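PDB 1UPS: GlcNAc-alpha-1,4-Gal-releasing endo-beta-galactosidase from Clostridium perfringens, which probably hydrolyses internal beta-galactosidic linkages in glycans, releasing the disaccharide GlcNAc-alpha-1,4-Gal. Local coordinates for residues 21-25 with 272-276; 37-43 with 69-74. All coordinates share one frame; numbering follows the deposited sequence.

Interaction 1 of 2, residues 21-25 with 272-276; sequences PANPI and DYMRV. With CA (calcium ion), chain C.
Asn-23 and Ile-25 meet the guanidinium of Arg-275 from two directions, one at its edge and the other over a face. Arg-275 NH1 donates to Asn-23 O over 2.8 Å, with an N-H...O angle of 158°. The acceptor lies only 2° out of the guanidinium plane, yet the donor stands 57° above the carbonyl plane and so is not on a lone pair. Water 1 adds a second path, accepting from Arg-275 NH2 and donating to Asn-23 O. Ile-25 CG1 sits over the middle of one face, 3.5 Å from Arg-275 CZ, its side chain crossing that of the arginine at about a right angle. The opposite face is covered from within the strand, where Arg-275 CZ sits over the middle of the Tyr-273 ring.

Tyr-273 itself reaches the loop. Its CE2 edge lies 4.0 Å from Ala-22 CB, and its OH receives a weak, long bond from Asn-23 N at 3.3 Å; Glu-132 is the stronger partner of that hydroxyl. Asn-23 ND2 bonds to Asn-232 OD1 and Glu-132 OE1.

The arginine chain is extended from CG to NE, which carries the flat group across to the loop, and NE is salt-bridged to Glu-37. At the start of the segment, Asp-272 binds calcium through both O and OD2, while OD1 is salt-bridged to Arg-134.

The contact thus joins the loop preceding strand 30-36 to the long strand 267-279 of the glycosyl hydrolase family 16 domain. The stacked faces hold the orientation of the guanidinium, while NE pairs with Glu-37, NH1 with Asn-23 O and NH2 with water 1. The carboxylate at NE probably helps to keep Arg-275 charged, and that charge would polarise the Asn-23 carbonyl.

Interaction 2 of 2, residues 37-43 with 69-74; sequences EFNGPTL and FENGSL. With CA (calcium ion), chain C.
A calcium site ties Glu-37 to Gly-72, which supply backbone oxygens rather than side chains: Glu-37 O is 2.3 Å and Gly-72 O 2.4 Å from the metal. Asp-272 of strand 267-279 and waters 2 and 3 are further ligands. Both oxygens point at the same ion, and no hydrogen bond links the segments directly. Water 3 also donates to Glu-37 OE2, and water 4 bridges Asn-39 O and Gly-72 N.

Gly-72 belongs to the type I' turn from Glu-70 to Ser-73, which connects strands 66-70 and 73-78 into a beta hairpin, closed by reciprocal Glu-70 and Ser-73 backbone bonds. Its positive phi (73°) suits that turn and presents the carbonyl to the calcium.

Beside the site, the 37-43 loop runs over one face and along the rim of Phe-69. Gly-40 CA makes a CH-pi contact over that face, 3.6 Å from the centroid of Phe-69; with no side chain on Gly-40, its CA can lie close over the ring. The peptide between Gly-40 and Pro-41 is cis, and beyond it Pro-41 O comes 3.3 Å from Phe-69 CD2. Farther inside, Leu-74 CB lies over a face of Phe-38, 4.1 Å from its ring centroid, and Phe-38 CD2 approaches Phe-69 CE1 at 4.1 Å.

The centres of interactions 1 and 2 lie about 13 Å apart on the same side of the chain's centre, and interaction 2 is nested along the chain inside the loop closed by interaction 1. Strands 267-279 and 73-78 are antiparallel neighbours in one sheet of the family 16 domain, which is a beta-sandwich in this family. Calcium is the shared element: Asp-272 from interaction 1 and Glu-37 and Gly-72 from interaction 2 bind the same ion, together with waters 2 and 3. A salt bridge, Arg-275 NE to Glu-37 OE1 at 2.8 Å, makes a second connection. Three regions distant in sequence are thereby joined at one metal.

Interaction 1 of 2, residues 21-25 with 272-276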
loop_
_atom_site.group_PDB
_atom_site.type_symbol
_atom_site.label_atom_id
_atom_site.label_comp_id
_atom_site.label_asym_id
_atom_site.label_seq_id
_atom_site.Cartn_x
_atom_site.Cartn_y
_atom_site.Cartn_z
ATOM N N PRO A 21 -13.367 12.374 10.346
ATOM C CA PRO A 21 -13.490 12.007 11.765
ATOM C C PRO A 21 -12.593 10.844 12.159
ATOM O O PRO A 21 -12.463 9.902 11.402
ATOM C CB PRO A 21 -14.969 11.590 11.921
ATOM C CG PRO A 21 -15.522 11.483 10.548
ATOM C CD PRO A 21 -14.638 12.246 9.614
ATOM N N ALA A 22 -12.003 10.909 13.344
ATOM C CA ALA A 22 -11.248 9.775 13.866
ATOM C C ALA A 22 -12.111 8.500 13.917
ATOM O O ALA A 22 -13.304 8.542 14.311
ATOM C CB ALA A 22 -10.711 10.119 15.249
ATOM N N ASN A 23 -11.522 7.374 13.515
ATOM C CA ASN A 23 -12.159 6.065 13.704
ATOM C C ASN A 23 -12.231 5.681 15.194
ATOM O O ASN A 23 -11.479 6.221 16.011
ATOM C CB ASN A 23 -11.415 4.966 12.924
ATOM C CG ASN A 23 -11.786 4.935 11.443
ATOM O OD1 ASN A 23 -12.899 5.316 11.046
ATOM N ND2 ASN A 23 -10.854 4.465 10.615
ATOM N N PRO A 24 -13.139 4.769 15.557
ATOM C CA PRO A 24 -13.186 4.273 16.939
ATOM C C PRO A 24 -11.978 3.403 17.271
ATOM O O PRO A 24 -11.364 2.819 16.374
ATOM C CB PRO A 24 -14.487 3.456 16.996
ATOM C CG PRO A 24 -14.833 3.129 15.603
ATOM C CD PRO A 24 -14.172 4.154 14.702
ATOM N N ILE A 25 -11.632 3.332 18.552
ATOM C CA ILE A 25 -10.503 2.513 18.977
ATOM C C ILE A 25 -10.812 1.021 18.789
ATOM O O ILE A 25 -9.930 0.230 18.399
ATOM C CB ILE A 25 -10.098 2.862 20.433
ATOM C CG1 ILE A 25 -9.422 4.239 20.463
ATOM C CG2 ILE A 25 -9.148 1.806 20.996
ATOM C CD1 ILE A 25 -9.279 4.877 21.842
ATOM N N ASP A 272 -2.147 12.141 14.554
ATOM C CA ASP A 272 -3.100 12.086 15.669
ATOM C C ASP A 272 -2.975 10.780 16.451
ATOM O O ASP A 272 -3.005 10.774 17.694
ATOM C CB ASP A 272 -4.528 12.290 15.127
ATOM C CG ASP A 272 -5.595 12.227 16.210
ATOM O OD1 ASP A 272 -6.756 11.929 15.839
ATOM O OD2 ASP A 272 -5.366 12.467 17.420
ATOM N N TYR A 273 -2.834 9.667 15.733
ATOM C CA TYR A 273 -2.701 8.359 16.359
ATOM C C TYR A 273 -2.147 7.352 15.371
ATOM O O TYR A 273 -2.199 7.574 14.151
ATOM C CB TYR A 273 -4.045 7.827 16.911
ATOM C CG TYR A 273 -5.152 7.553 15.882
ATOM C CD1 TYR A 273 -5.122 6.409 15.059
ATOM C CD2 TYR A 273 -6.277 8.389 15.803
ATOM C CE1 TYR A 273 -6.131 6.159 14.133
ATOM C CE2 TYR A 273 -7.310 8.128 14.891
ATOM C CZ TYR A 273 -7.235 7.020 14.075
ATOM O OH TYR A 273 -8.252 6.781 13.186
ATOM N N MET A 274 -1.616 6.259 15.914
ATOM C CA MET A 274 -1.307 5.044 15.161
ATOM C C MET A 274 -1.942 3.869 15.902
ATOM O O MET A 274 -1.793 3.747 17.118
ATOM C CB MET A 274 0.209 4.819 15.057
ATOM C CG MET A 274 0.572 3.493 14.361
ATOM S SD MET A 274 2.362 3.218 14.353
ATOM C CE MET A 274 2.431 1.441 14.116
ATOM N N ARG A 275 -2.656 3.018 15.172
ATOM C CA ARG A 275 -3.306 1.853 15.762
ATOM C C ARG A 275 -3.060 0.650 14.872
ATOM O O ARG A 275 -3.023 0.767 13.638
ATOM C CB ARG A 275 -4.820 2.098 15.905
ATOM C CG ARG A 275 -5.166 3.230 16.889
ATOM C CD ARG A 275 -6.664 3.516 17.020
ATOM N NE ARG A 275 -6.905 4.782 17.711
ATOM C CZ ARG A 275 -7.984 5.542 17.536
ATOM N NH1 ARG A 275 -8.958 5.161 16.704
ATOM N NH2 ARG A 275 -8.106 6.686 18.212
ATOM N N VAL A 276 -2.889 -0.508 15.497
ATOM C CA VAL A 276 -2.791 -1.762 14.754
ATOM C C VAL A 276 -3.736 -2.786 15.363
ATOM O O VAL A 276 -3.697 -3.036 16.580
ATOM C CB VAL A 276 -1.362 -2.347 14.782
ATOM C CG1 VAL A 276 -1.274 -3.557 13.861
ATOM C CG2 VAL A 276 -0.305 -1.273 14.370
HETATM CA CA CA C . -4.216 11.873 19.417
HETATM O O HOH W 1 -10.570 8.173 18.492
HETATM O O HOH W 2 -6.177 13.307 19.936
HETATM O O HOH W 3 -5.896 10.192 19.528
#

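Interaction 2 of 2, residues 37-43 with 69-74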
loop_
_atom_site.group_PDB
_atom_site.type_symbol
_atom_site.label_atom_id
_atom_site.label_comp_id
_atom_site.label_asym_id
_atom_site.label_seq_id
_atom_site.Cartn_x
_atom_site.Cartn_y
_atom_site.Cartn_z
ATOM N N GLU A 37 -1.819 7.050 20.967
ATOM C CA GLU A 37 -2.719 8.175 20.726
ATOM C C GLU A 37 -1.983 9.522 20.693
ATOM O O GLU A 37 -2.598 10.575 20.477
ATOM C CB GLU A 37 -3.866 8.165 21.760
ATOM C CG GLU A 37 -4.651 6.842 21.776
ATOM C CD GLU A 37 -5.420 6.583 20.486
ATOM O OE1 GLU A 37 -5.438 5.418 20.034
ATOM O OE2 GLU A 37 -5.992 7.542 19.915
ATOM N N PHE A 38 -0.659 9.479 20.868
ATOM C CA PHE A 38 0.224 10.640 20.677
ATOM C C PHE A 38 -0.258 11.919 21.371
ATOM O O PHE A 38 -0.214 12.990 20.793
ATOM C CB PHE A 38 0.454 10.923 19.181
ATOM C CG PHE A 38 1.289 9.870 18.464
ATOM C CD1 PHE A 38 0.849 9.335 17.251
ATOM C CD2 PHE A 38 2.517 9.445 18.983
ATOM C CE1 PHE A 38 1.607 8.368 16.558
ATOM C CE2 PHE A 38 3.309 8.485 18.291
ATOM C CZ PHE A 38 2.860 7.946 17.090
ATOM N N ASN A 39 -0.715 11.814 22.604
ATOM C CA ASN A 39 -1.196 13.033 23.258
ATOM C C ASN A 39 -0.086 13.872 23.911
ATOM O O ASN A 39 -0.265 15.086 24.161
ATOM C CB ASN A 39 -2.383 12.733 24.170
ATOM C CG ASN A 39 -3.565 12.095 23.408
ATOM O OD1 ASN A 39 -3.892 12.474 22.265
ATOM N ND2 ASN A 39 -4.193 11.107 24.036
ATOM N N GLY A 40 1.069 13.242 24.131
ATOM C CA GLY A 40 2.215 13.923 24.716
ATOM C C GLY A 40 2.005 14.215 26.189
ATOM O O GLY A 40 1.019 13.744 26.752
ATOM N N PRO A 41 2.878 15.021 26.801
ATOM C CA PRO A 41 3.907 15.793 26.089
ATOM C C PRO A 41 5.239 15.068 25.875
ATOM O O PRO A 41 6.184 15.673 25.356
ATOM C CB PRO A 41 4.124 16.980 27.027
ATOM C CG PRO A 41 3.945 16.388 28.381
ATOM C CD PRO A 41 2.905 15.292 28.255
ATOM N N THR A 42 5.330 13.800 26.263
ATOM C CA THR A 42 6.559 13.052 26.005
ATOM C C THR A 42 6.320 11.801 25.170
ATOM O O THR A 42 5.259 11.158 25.261
ATOM C CB THR A 42 7.276 12.658 27.306
ATOM O OG1 THR A 42 6.438 11.780 28.046
ATOM C CG2 THR A 42 7.432 13.840 28.246
ATOM N N LEU A 43 7.333 11.454 24.382
ATOM C CA LEU A 43 7.298 10.255 23.564
ATOM C C LEU A 43 7.352 9.032 24.477
ATOM O O LEU A 43 8.152 8.997 25.412
ATOM C CB LEU A 43 8.500 10.247 22.628
ATOM C CG LEU A 43 8.546 9.136 21.581
ATOM C CD1 LEU A 43 7.476 9.361 20.508
ATOM C CD2 LEU A 43 9.924 9.119 20.935
ATOM N N PHE A 69 4.521 17.779 20.810
ATOM C CA PHE A 69 3.138 17.311 20.760
ATOM C C PHE A 69 2.254 18.537 20.787
ATOM O O PHE A 69 2.483 19.430 21.603
ATOM C CB PHE A 69 2.850 16.391 21.948
ATOM C CG PHE A 69 3.601 15.089 21.872
ATOM C CD1 PHE A 69 3.015 13.966 21.282
ATOM C CD2 PHE A 69 4.909 14.998 22.358
ATOM C CE1 PHE A 69 3.726 12.753 21.169
ATOM C CE2 PHE A 69 5.625 13.795 22.255
ATOM C CZ PHE A 69 5.022 12.678 21.668
ATOM N N GLU A 70 1.292 18.603 19.871
ATOM C CA GLU A 70 0.430 19.790 19.728
ATOM C C GLU A 70 -0.982 19.332 19.368
ATOM O O GLU A 70 -1.167 18.580 18.402
ATOM C CB GLU A 70 1.015 20.775 18.684
ATOM C CG GLU A 70 0.178 22.033 18.402
ATOM C CD GLU A 70 0.873 23.050 17.483
ATOM O OE1 GLU A 70 0.201 24.028 17.011
ATOM O OE2 GLU A 70 2.099 22.917 17.258
ATOM N N ASN A 71 -1.965 19.748 20.175
ATOM C CA ASN A 71 -3.380 19.497 19.865
ATOM C C ASN A 71 -3.671 17.998 19.660
ATOM O O ASN A 71 -4.342 17.602 18.701
ATOM C CB ASN A 71 -3.765 20.327 18.625
ATOM C CG ASN A 71 -5.267 20.429 18.414
ATOM O OD1 ASN A 71 -6.035 20.736 19.336
ATOM N ND2 ASN A 71 -5.693 20.174 17.180
ATOM N N GLY A 72 -3.153 17.173 20.571
ATOM C CA GLY A 72 -3.335 15.728 20.518
ATOM C C GLY A 72 -2.558 14.973 19.436
ATOM O O GLY A 72 -2.855 13.798 19.194
ATOM N N SER A 73 -1.564 15.616 18.813
ATOM C CA SER A 73 -0.792 14.981 17.728
ATOM C C SER A 73 0.694 15.002 18.001
ATOM O O SER A 73 1.207 15.931 18.646
ATOM C CB SER A 73 -1.046 15.709 16.398
ATOM O OG SER A 73 -2.373 15.479 15.945
ATOM N N LEU A 74 1.396 13.985 17.514
ATOM C CA LEU A 74 2.848 14.102 17.377
ATOM C C LEU A 74 3.149 15.013 16.179
ATOM O O LEU A 74 2.668 14.769 15.053
ATOM C CB LEU A 74 3.473 12.716 17.152
ATOM C CG LEU A 74 4.953 12.679 16.733
ATOM C CD1 LEU A 74 5.834 13.095 17.904
ATOM C CD2 LEU A 74 5.299 11.255 16.241
HETATM CA CA CA C . -4.216 11.873 19.417
HETATM O O HOH W 3 -5.896 10.192 19.528
HETATM O O HOH W 4 -1.224 17.215 22.869
HETATM O O HOH W 2 -6.177 13.307 19.936
#